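Local structure of decaprenyl diphosphate synthase (Rhodobacter capsulatus, 3MZV) at residues B[12-17]-B[318-323]; B[59-64]-B[77-82]; B[222-227]-B[237-242]. The protein probably catalyses chain elongation of farnesyl diphosphate with isopentenyl diphosphate, using magnesium, to make the long all-trans polyprenyl diphosphate that supplies quinone side chains. All coordinates share one frame; numbering follows the deposited sequence.

Contact 1 of 3, residues B[12-17]-B[318-323]; sequences DRLAQA and RQMLDD
R13 lays its guanidinium against M320, whose CG sits over the centre of one face, 3.9 Å from R13 CZ; the two side chains cross at about a right angle. Bends at chi2 (-114°) and chi3 carry the group across to the second helix. At its edge, R13 NH2 is 2.8 Å from Q319 OE1 in a weak hydrogen bond, doubtful because Q319 was modelled in two conformers. In this conformer of Q319, water 1 also joins the pair, accepting from R13 NH1 and donating to Q319 OE1. D323 adds a long salt bridge, its OD2 standing 3.9 Å from R13 NH2, obliquely placed. One residue on, L14 brings the ends of its branches in: CD1 packs on M320 CB at 4.1 Å, and CD2 meets L321 CD2. M320 SD reaches further, to 3.8 Å from L14 CA, and one turn later to 4.0 Å from A17 CB. Cutting M320 back to an alanine here would probably leave a gap under L14 and A17, between the two helices, and deprive the R13 guanidinium of this cover. The axes pass 10.0 Å apart at 149°, so this is a roughly antiparallel helix pair with an apolar centre and a polar margin. It ties the N-terminal helix 11-17 to the C-terminal helix 316-328 in the all-helical fold of the isoprenoid synthases.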
# COMPACT_ATOMS: atom_id res chain seq x y z
N ASP B 12 20.11 -22.56 -5.96
CA ASP B 12 20.64 -23.18 -4.72
C ASP B 12 22.13 -22.88 -4.37
O ASP B 12 22.46 -22.75 -3.19
CB ASP B 12 20.39 -24.70 -4.76
CG ASP B 12 18.92 -25.03 -5.02
OD1 ASP B 12 18.06 -24.51 -4.26
OD2 ASP B 12 18.62 -25.73 -6.01
N ARG B 13 23.01 -22.77 -5.38
CA ARG B 13 24.43 -22.35 -5.16
C ARG B 13 24.50 -20.92 -4.63
O ARG B 13 25.23 -20.59 -3.68
CB ARG B 13 25.24 -22.43 -6.45
CG ARG B 13 26.40 -23.42 -6.45
CD ARG B 13 27.80 -22.74 -6.55
NE ARG B 13 28.17 -22.40 -7.93
CZ ARG B 13 29.19 -21.61 -8.29
NH1 ARG B 13 29.97 -21.05 -7.36
NH2 ARG B 13 29.43 -21.36 -9.57
N LEU B 14 23.73 -20.06 -5.28
CA LEU B 14 23.64 -18.69 -4.89
C LEU B 14 23.04 -18.68 -3.50
O LEU B 14 23.52 -17.97 -2.64
CB LEU B 14 22.75 -17.94 -5.90
CG LEU B 14 22.57 -16.44 -5.81
CD1 LEU B 14 23.85 -15.65 -5.62
CD2 LEU B 14 21.83 -16.00 -7.09
N ALA B 15 22.00 -19.49 -3.29
CA ALA B 15 21.33 -19.55 -1.96
C ALA B 15 22.27 -19.99 -0.87
O ALA B 15 22.24 -19.42 0.22
CB ALA B 15 20.11 -20.48 -1.99
N GLN B 16 23.15 -20.94 -1.16
CA GLN B 16 24.08 -21.44 -0.16
C GLN B 16 25.20 -20.40 0.15
O GLN B 16 25.65 -20.30 1.29
CB GLN B 16 24.63 -22.83 -0.56
CG GLN B 16 23.55 -23.96 -0.45
CD GLN B 16 23.77 -25.21 -1.37
OE1 GLN B 16 24.90 -25.49 -1.80
NE2 GLN B 16 22.69 -25.97 -1.62
N ALA B 17 25.61 -19.63 -0.87
CA ALA B 17 26.60 -18.58 -0.70
C ALA B 17 26.02 -17.43 0.10
O ALA B 17 26.74 -16.75 0.82
CB ALA B 17 27.10 -18.07 -2.05
N ARG B 318 29.54 -12.61 -9.24
CA ARG B 318 29.29 -12.23 -10.61
C ARG B 318 28.99 -13.47 -11.47
O ARG B 318 28.02 -13.48 -12.21
CB ARG B 318 30.43 -11.44 -11.22
CG ARG B 318 30.02 -10.70 -12.46
CD ARG B 318 31.15 -9.99 -13.11
NE ARG B 318 31.95 -10.93 -13.87
CZ ARG B 318 33.08 -10.63 -14.52
NH1 ARG B 318 33.59 -9.40 -14.51
NH2 ARG B 318 33.72 -11.57 -15.20
N GLN B 319 29.80 -14.51 -11.33
CA GLN B 319 29.57 -15.73 -12.10
C GLN B 319 28.24 -16.38 -11.70
O GLN B 319 27.52 -16.85 -12.55
CB GLN B 319 30.75 -16.70 -11.97
CG GLN B 319 30.76 -17.81 -13.01
CD GLN B 319 30.00 -19.05 -12.55
OE1 GLN B 319 29.88 -19.29 -11.35
NE2 GLN B 319 29.51 -19.85 -13.49
N MET B 320 27.88 -16.35 -10.42
CA MET B 320 26.62 -16.93 -10.01
C MET B 320 25.42 -16.16 -10.61
O MET B 320 24.42 -16.78 -10.98
CB MET B 320 26.52 -17.03 -8.48
CG MET B 320 27.29 -18.22 -7.86
SD MET B 320 27.21 -18.29 -6.01
CE MET B 320 28.80 -17.52 -5.70
N LEU B 321 25.52 -14.84 -10.74
CA LEU B 321 24.48 -14.04 -11.38
C LEU B 321 24.40 -14.32 -12.87
O LEU B 321 23.32 -14.26 -13.45
CB LEU B 321 24.69 -12.53 -11.15
CG LEU B 321 24.46 -12.06 -9.70
CD1 LEU B 321 24.79 -10.55 -9.58
CD2 LEU B 321 23.06 -12.34 -9.20
N ASP B 322 25.55 -14.59 -13.47
CA ASP B 322 25.61 -15.04 -14.86
C ASP B 322 24.83 -16.37 -15.01
O ASP B 322 23.93 -16.48 -15.90
CB ASP B 322 27.07 -15.17 -15.29
CG ASP B 322 27.26 -15.19 -16.81
OD1 ASP B 322 26.83 -16.16 -17.44
OD2 ASP B 322 27.90 -14.26 -17.36
N ASP B 323 25.12 -17.34 -14.15
CA ASP B 323 24.40 -18.62 -14.20
C ASP B 323 22.92 -18.39 -13.91
O ASP B 323 22.05 -19.09 -14.43
CB ASP B 323 24.92 -19.64 -13.18
CG ASP B 323 26.30 -20.17 -13.49
OD1 ASP B 323 26.72 -20.16 -14.65
OD2 ASP B 323 26.96 -20.62 -12.54
O HOH W 1 30.95 -18.51 -8.72

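Contact 2 of 3, residues B[59-64]-B[77-82]; sequences MLTLAA and HLAATV
Behind the face where A79 meets T61, the carbonyl oxygen of H77 is gripped twice by T81: T81 N and T81 OG1 each lie 3.0 Å from H77 O and reach it from opposite faces of its plane. The hydroxyl stands above the carbonyl plane, 37° out of it. This double grip lies within helix 74-96; across to 59-64 the contact is made by methyls and short side chains. T61 is the centre of it. Its CG2 is anti to the backbone N and points over the other helix's backbone, 3.6 Å from A79 N and 3.7 Å from L78 CB, while T61 and L78 cross at about a right angle. Its other branch, OG1 (chi1 -66°), passes alongside V82 with CG2 of V82 at 3.8 Å, the two side chains running in opposite directions. That hydroxyl is buried, but it has a hydrogen-bond partner in A187 O of helix 169-194. L62 completes the contact by swinging its end inward, so that L62 CD2 rests 3.8 Å from A79 CB. The small A79 is consistent with the close approach of the axes, 8.3 Å, which run nearly antiparallel at 159°. The pair is an antiparallel helical hairpin of consecutive helices 56-67 and 74-96 in the alpha-helical isoprenoid synthase fold. Around it, helix 19-32 packs on L62 through M22 and on A79 through V25, helix 169-194 meets V82 through A187, and helices 138-161 and 114-133 press on L78 through L144 and M132.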
# COMPACT_ATOMS: atom_id res chain seq x y z
N MET B 59 17.55 -12.15 -2.72
CA MET B 59 18.89 -12.62 -3.06
C MET B 59 19.63 -11.67 -3.96
O MET B 59 20.86 -11.57 -3.89
CB MET B 59 18.89 -14.00 -3.75
CG MET B 59 18.37 -15.06 -2.90
SD MET B 59 18.84 -16.74 -3.53
CE MET B 59 18.72 -17.41 -1.91
N LEU B 60 18.90 -11.03 -4.84
CA LEU B 60 19.51 -10.12 -5.81
C LEU B 60 20.13 -8.93 -5.07
O LEU B 60 21.20 -8.45 -5.46
CB LEU B 60 18.49 -9.63 -6.83
CG LEU B 60 18.20 -10.59 -8.02
CD1 LEU B 60 17.23 -9.93 -9.00
CD2 LEU B 60 19.44 -10.95 -8.76
N THR B 61 19.44 -8.45 -4.02
CA THR B 61 19.97 -7.32 -3.25
C THR B 61 21.21 -7.73 -2.49
O THR B 61 22.24 -7.04 -2.53
CB THR B 61 18.93 -6.81 -2.28
OG1 THR B 61 17.87 -6.24 -3.02
CG2 THR B 61 19.51 -5.75 -1.27
N LEU B 62 21.13 -8.85 -1.76
CA LEU B 62 22.28 -9.37 -1.02
C LEU B 62 23.48 -9.61 -1.94
O LEU B 62 24.59 -9.23 -1.61
CB LEU B 62 21.92 -10.69 -0.35
CG LEU B 62 20.80 -10.64 0.69
CD1 LEU B 62 20.52 -12.09 1.15
CD2 LEU B 62 21.14 -9.70 1.84
N ALA B 63 23.25 -10.29 -3.07
CA ALA B 63 24.32 -10.60 -4.01
C ALA B 63 24.99 -9.33 -4.56
O ALA B 63 26.25 -9.25 -4.64
CB ALA B 63 23.82 -11.53 -5.17
N ALA B 64 24.18 -8.36 -4.93
CA ALA B 64 24.70 -7.09 -5.46
C ALA B 64 25.57 -6.34 -4.41
O ALA B 64 26.68 -5.89 -4.74
CB ALA B 64 23.57 -6.17 -5.97
N HIS B 77 18.57 -5.28 5.63
CA HIS B 77 17.39 -4.42 5.71
C HIS B 77 16.80 -4.19 4.32
O HIS B 77 15.58 -4.29 4.13
CB HIS B 77 17.71 -3.06 6.33
CG HIS B 77 18.29 -3.13 7.71
ND1 HIS B 77 19.48 -3.78 7.98
CD2 HIS B 77 17.86 -2.61 8.88
CE1 HIS B 77 19.74 -3.67 9.28
NE2 HIS B 77 18.76 -2.99 9.85
N LEU B 78 17.64 -3.91 3.33
CA LEU B 78 17.15 -3.64 1.99
C LEU B 78 16.52 -4.88 1.35
O LEU B 78 15.45 -4.78 0.70
CB LEU B 78 18.30 -3.13 1.10
CG LEU B 78 18.84 -1.74 1.53
CD1 LEU B 78 20.02 -1.25 0.68
CD2 LEU B 78 17.73 -0.75 1.44
N ALA B 79 17.18 -6.02 1.50
CA ALA B 79 16.65 -7.31 1.00
C ALA B 79 15.28 -7.66 1.65
O ALA B 79 14.35 -8.07 0.93
CB ALA B 79 17.63 -8.43 1.16
N ALA B 80 15.16 -7.44 2.96
CA ALA B 80 13.88 -7.64 3.64
C ALA B 80 12.78 -6.69 3.08
O ALA B 80 11.65 -7.09 2.83
CB ALA B 80 14.04 -7.46 5.11
N THR B 81 13.14 -5.44 2.83
CA THR B 81 12.21 -4.48 2.29
C THR B 81 11.73 -4.87 0.90
O THR B 81 10.53 -4.84 0.60
CB THR B 81 12.82 -3.00 2.27
OG1 THR B 81 13.18 -2.59 3.59
CG2 THR B 81 11.82 -2.04 1.66
N VAL B 82 12.65 -5.29 0.05
CA VAL B 82 12.31 -5.80 -1.28
C VAL B 82 11.33 -6.99 -1.18
O VAL B 82 10.35 -7.06 -1.89
CB VAL B 82 13.60 -6.22 -2.01
CG1 VAL B 82 13.30 -7.08 -3.23
CG2 VAL B 82 14.36 -4.97 -2.44

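Contact 3 of 3, residues B[222-227]-B[237-242]; sequences LLDYGG and GDDFRE
D224 and Y225 meet the start of helix 238-241 just where helix 199-224 finishes in a Schellman motif, with G226 N bonded to L223 O and G227 N to L222 O. D224 is the last aspartate of the sequence DDLLD, the second aspartate-rich motif of the family, which in relatives serves the magnesium-diphosphate site. Its chi1, -146°, lies off the staggered positions and carries the carboxylate over to the short helix. There D224 OD2 accepts a nearly straight bond (168°) from D239 N at 2.8 Å, met on the syn side but somewhat out of the carboxylate plane. The main chain adds a second bond, G237 N to D224 O at 2.9 Å. The carboxylates of D224 and D239 stack with planes 23° apart and OD2 of D224 3.5 Å from OD2 of D239, a close pairing of like charges. G237, at the N-cap, has a positive phi; a CB there would collide with R241 NH2. R241 folds back so that one face of its guanidinium lies over G237 O, while its edge pairs with D238 in a salt bridge. The side chains of Y225 and F240 cross at about a right angle: Y225 OH is 3.3 Å from F240 CB and lies in the plane of the F240 ring, at its edge. With CG anti to its backbone N, the F240 ring leads away, leaving CB and the ring edge to meet this hydroxyl. Water 2 sits over the centre of the Y225 ring, donating to D224 OD2 at 2.6 Å and accepting from F240 N at 3.1 Å.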
# COMPACT_ATOMS: atom_id res chain seq x y z
N LEU B 222 5.25 -17.01 -21.71
CA LEU B 222 5.44 -18.05 -22.70
C LEU B 222 4.90 -19.40 -22.20
O LEU B 222 4.13 -20.10 -22.88
CB LEU B 222 6.92 -18.14 -23.07
CG LEU B 222 7.34 -19.30 -24.00
CD1 LEU B 222 6.48 -19.47 -25.25
CD2 LEU B 222 8.80 -19.14 -24.38
N LEU B 223 5.28 -19.73 -20.97
CA LEU B 223 4.89 -21.00 -20.39
C LEU B 223 3.37 -21.04 -20.18
O LEU B 223 2.76 -22.11 -20.22
CB LEU B 223 5.64 -21.22 -19.09
CG LEU B 223 7.15 -21.49 -19.12
CD1 LEU B 223 7.70 -21.44 -17.67
CD2 LEU B 223 7.53 -22.81 -19.80
N ASP B 224 2.75 -19.88 -20.01
CA ASP B 224 1.30 -19.83 -19.85
C ASP B 224 0.53 -20.38 -21.09
O ASP B 224 -0.60 -20.86 -20.95
CB ASP B 224 0.85 -18.44 -19.59
CG ASP B 224 -0.35 -18.38 -18.65
OD1 ASP B 224 -0.13 -18.68 -17.46
OD2 ASP B 224 -1.48 -18.09 -19.11
N TYR B 225 1.15 -20.30 -22.27
CA TYR B 225 0.58 -20.86 -23.52
C TYR B 225 1.25 -22.14 -24.01
O TYR B 225 1.19 -22.49 -25.21
CB TYR B 225 0.58 -19.80 -24.61
CG TYR B 225 -0.46 -18.76 -24.43
CD1 TYR B 225 -1.76 -19.00 -24.84
CD2 TYR B 225 -0.17 -17.50 -23.88
CE1 TYR B 225 -2.74 -18.02 -24.72
CE2 TYR B 225 -1.14 -16.55 -23.73
CZ TYR B 225 -2.43 -16.82 -24.15
OH TYR B 225 -3.41 -15.88 -24.03
N GLY B 226 1.82 -22.87 -23.08
CA GLY B 226 2.42 -24.18 -23.36
C GLY B 226 3.84 -24.16 -23.93
O GLY B 226 4.30 -25.17 -24.46
N GLY B 227 4.54 -23.03 -23.84
CA GLY B 227 5.91 -22.95 -24.34
C GLY B 227 6.01 -23.04 -25.86
O GLY B 227 5.00 -23.03 -26.56
N GLY B 237 -3.18 -21.32 -19.66
CA GLY B 237 -4.49 -20.79 -19.98
C GLY B 237 -5.01 -19.64 -19.15
O GLY B 237 -6.03 -19.08 -19.51
N ASP B 238 -4.33 -19.28 -18.05
CA ASP B 238 -4.83 -18.19 -17.20
C ASP B 238 -4.82 -16.84 -17.90
O ASP B 238 -5.75 -16.05 -17.77
CB ASP B 238 -4.01 -18.04 -15.90
CG ASP B 238 -4.22 -19.19 -14.91
OD1 ASP B 238 -5.19 -19.99 -15.05
OD2 ASP B 238 -3.40 -19.28 -13.96
N ASP B 239 -3.74 -16.52 -18.61
CA ASP B 239 -3.65 -15.22 -19.23
C ASP B 239 -4.73 -15.10 -20.32
O ASP B 239 -5.33 -14.02 -20.51
CB ASP B 239 -2.27 -15.00 -19.86
CG ASP B 239 -1.18 -14.83 -18.81
OD1 ASP B 239 -1.51 -14.62 -17.62
OD2 ASP B 239 0.00 -14.92 -19.18
N PHE B 240 -4.97 -16.22 -21.01
CA PHE B 240 -5.97 -16.28 -22.09
C PHE B 240 -7.37 -16.01 -21.49
O PHE B 240 -8.07 -15.12 -21.92
CB PHE B 240 -5.93 -17.63 -22.78
CG PHE B 240 -6.86 -17.73 -23.97
CD1 PHE B 240 -6.62 -17.01 -25.13
CD2 PHE B 240 -7.94 -18.58 -23.93
CE1 PHE B 240 -7.51 -17.11 -26.23
CE2 PHE B 240 -8.80 -18.71 -25.01
CZ PHE B 240 -8.59 -17.96 -26.15
N ARG B 241 -7.73 -16.77 -20.46
CA ARG B 241 -9.00 -16.50 -19.70
C ARG B 241 -9.15 -15.06 -19.23
O ARG B 241 -10.24 -14.48 -19.32
CB ARG B 241 -9.11 -17.47 -18.53
CG ARG B 241 -9.29 -18.91 -19.03
CD ARG B 241 -9.34 -20.00 -17.91
NE ARG B 241 -8.98 -21.29 -18.53
CZ ARG B 241 -7.85 -21.97 -18.33
NH1 ARG B 241 -6.92 -21.57 -17.46
NH2 ARG B 241 -7.65 -23.11 -19.02
N GLU B 242 -8.07 -14.44 -18.74
CA GLU B 242 -8.13 -13.06 -18.30
C GLU B 242 -7.98 -12.05 -19.43
O GLU B 242 -8.01 -10.84 -19.20
CB GLU B 242 -7.07 -12.80 -17.24
CG GLU B 242 -7.13 -13.80 -16.13
CD GLU B 242 -6.97 -13.14 -14.81
OE1 GLU B 242 -5.87 -12.56 -14.60
OE2 GLU B 242 -7.94 -13.21 -14.00
O HOH W 2 -2.90 -18.45 -21.25
O HOH W 3 -0.64 -16.35 -15.74

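Contact 2 is the core member, every touching residue buried; contacts 1 and 3 are only partly buried. Contacts 1 and 2, centres about 14 Å apart, touch without sharing a helix: A15 CB meets M59 CE at 3.4 Å and L14 also packs on A63, so helix 11-17 rests on helix 56-67. Both pair helices, roughly antiparallel in contact 1 and nearly so in contact 2, but the outer one borders its apolar centre with a polar rim led by R13, whereas the inner one relies on methyls. Contact 3 lies about 30 Å from each, between centres, and across the chain's centre from contact 2. Joining a helix end to a helix start, it depends on backbone bonds, carboxylates and water.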